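Local coordinates for acyl-CoA synthetase (AMP-forming)/AMP-acid ligase II-like protein (PDB 4GS5) that probably acts as an ATP-dependent, AMP-forming acyl-CoA ligase, perhaps activating medium-chain fatty acids, at residues Met181-Ser186 / Gln228-Asn233. Sequence-based numbering, arbitrary orientation.
Sequences MTETVS and QTVQTN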
# COMPACT_ATOMS: atom_id res chain seq x y z
N MSE A 181 -7.46 0.43 -1.89
CA MSE A 181 -7.44 -0.45 -3.04
C MSE A 181 -8.60 -0.04 -3.95
O MSE A 181 -9.49 0.71 -3.52
CB MSE A 181 -7.62 -1.88 -2.57
CG MSE A 181 -8.96 -2.12 -1.88
SE MSE A 181 -8.85 -3.22 -0.26
CE MSE A 181 -7.62 -2.13 0.80
N THR A 182 -8.62 -0.52 -5.19
CA THR A 182 -9.70 -0.15 -6.10
C THR A 182 -11.06 -0.57 -5.53
O THR A 182 -12.05 0.16 -5.68
CB THR A 182 -9.51 -0.73 -7.53
OG1 THR A 182 -9.98 -2.08 -7.57
CG2 THR A 182 -8.06 -0.70 -7.93
N GLU A 183 -11.12 -1.74 -4.87
CA GLU A 183 -12.37 -2.22 -4.26
C GLU A 183 -12.93 -1.29 -3.17
O GLU A 183 -14.08 -1.41 -2.76
CB GLU A 183 -12.22 -3.64 -3.71
CG GLU A 183 -12.52 -4.74 -4.72
CD GLU A 183 -12.91 -6.06 -4.04
OE1 GLU A 183 -14.11 -6.42 -4.07
OE2 GLU A 183 -12.01 -6.73 -3.49
N THR A 184 -12.11 -0.37 -2.69
CA THR A 184 -12.58 0.60 -1.71
C THR A 184 -12.65 1.99 -2.34
O THR A 184 -12.75 3.00 -1.64
CB THR A 184 -11.73 0.60 -0.39
OG1 THR A 184 -10.36 0.92 -0.67
CG2 THR A 184 -11.81 -0.77 0.31
N VAL A 185 -12.63 1.99 -3.67
CA VAL A 185 -12.55 3.19 -4.51
C VAL A 185 -11.20 3.87 -4.35
O VAL A 185 -10.40 3.91 -5.30
CB VAL A 185 -13.68 4.20 -4.21
CG1 VAL A 185 -13.66 5.32 -5.25
CG2 VAL A 185 -15.02 3.50 -4.21
N SER A 186 -10.95 4.40 -3.16
CA SER A 186 -9.70 5.06 -2.81
C SER A 186 -9.25 4.61 -1.41
O SER A 186 -9.37 3.44 -1.05
CB SER A 186 -9.91 6.59 -2.84
OG SER A 186 -8.69 7.28 -3.04
N GLN A 228 -20.56 -3.87 1.45
CA GLN A 228 -20.05 -5.23 1.37
C GLN A 228 -18.65 -5.27 1.97
O GLN A 228 -17.83 -4.38 1.74
CB GLN A 228 -20.02 -5.72 -0.07
CG GLN A 228 -21.35 -6.21 -0.60
CD GLN A 228 -21.17 -7.20 -1.73
OE1 GLN A 228 -20.09 -7.30 -2.31
NE2 GLN A 228 -22.23 -7.94 -2.05
N THR A 229 -18.36 -6.30 2.75
CA THR A 229 -17.05 -6.35 3.39
C THR A 229 -16.01 -6.89 2.41
O THR A 229 -16.27 -7.83 1.66
CB THR A 229 -17.05 -7.15 4.71
OG1 THR A 229 -16.86 -8.54 4.42
CG2 THR A 229 -18.36 -6.95 5.45
N VAL A 230 -14.85 -6.25 2.40
CA VAL A 230 -13.75 -6.63 1.53
C VAL A 230 -12.69 -7.27 2.40
O VAL A 230 -12.23 -6.68 3.37
CB VAL A 230 -13.17 -5.39 0.82
CG1 VAL A 230 -11.88 -5.74 0.08
CG2 VAL A 230 -14.20 -4.79 -0.13
N GLN A 231 -12.31 -8.50 2.05
CA GLN A 231 -11.32 -9.24 2.82
C GLN A 231 -9.96 -9.12 2.15
O GLN A 231 -9.81 -9.54 1.00
CB GLN A 231 -11.72 -10.72 2.90
CG GLN A 231 -10.74 -11.57 3.72
CD GLN A 231 -10.65 -11.11 5.16
OE1 GLN A 231 -11.60 -11.26 5.92
NE2 GLN A 231 -9.52 -10.54 5.53
N THR A 232 -8.98 -8.52 2.84
CA THR A 232 -7.63 -8.42 2.27
C THR A 232 -6.86 -9.67 2.62
O THR A 232 -7.35 -10.53 3.35
CB THR A 232 -6.85 -7.22 2.82
OG1 THR A 232 -6.52 -7.44 4.20
CG2 THR A 232 -7.66 -5.94 2.67
N ASN A 233 -5.64 -9.78 2.09
CA ASN A 233 -4.72 -10.82 2.55
C ASN A 233 -3.57 -10.15 3.31
O ASN A 233 -2.47 -10.71 3.40
CB ASN A 233 -4.21 -11.67 1.38
CG ASN A 233 -5.32 -12.46 0.68
OD1 ASN A 233 -6.12 -13.12 1.32
ND2 ASN A 233 -5.35 -12.38 -0.66
O HOH W 1 -15.90 -8.09 -1.76
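Thr232 OG1 is held by Leu218 O of the adjacent strand 217-221 and by Asp234 N of its own strand, which probably holds the side-chain rotation that puts CG2 beside Met181 SE. Threonine suits this buried strand position because its hydroxyl serves the sheet while its methyl serves the packing. Met181, Thr182 and Glu183 make up the x-T-E of the YGxTE motif of ANL adenylate-forming enzymes, in the loop after strand 175-180, which here rests on strand 230-238. In Met181, built as selenomethionine, CG lies between backbone N and carbonyl carbon (chi1 63°), and further bends of its long, flexible chain bring SE to the strand. Its SE lies 4.0 Å from Val230 CG1 and 4.2 Å from Thr232 CG2, bridging two residues either side of Gln231. Beta-branched Val230 fits an extended backbone and presents CG1 to both loop side chains, since Glu183 OE2 also approaches that methyl, at 3.7 Å. Glutamate suits this exposed margin: its chain reaches Val230 while a water weakly bridges Glu183 OE1 and Thr229 O, 3.4 Å from each. Inside the loop, Thr184 OG1 lies 3.0 Å from Met181 O and 2.7 Å from Ser186 O, either of which could take its one proton.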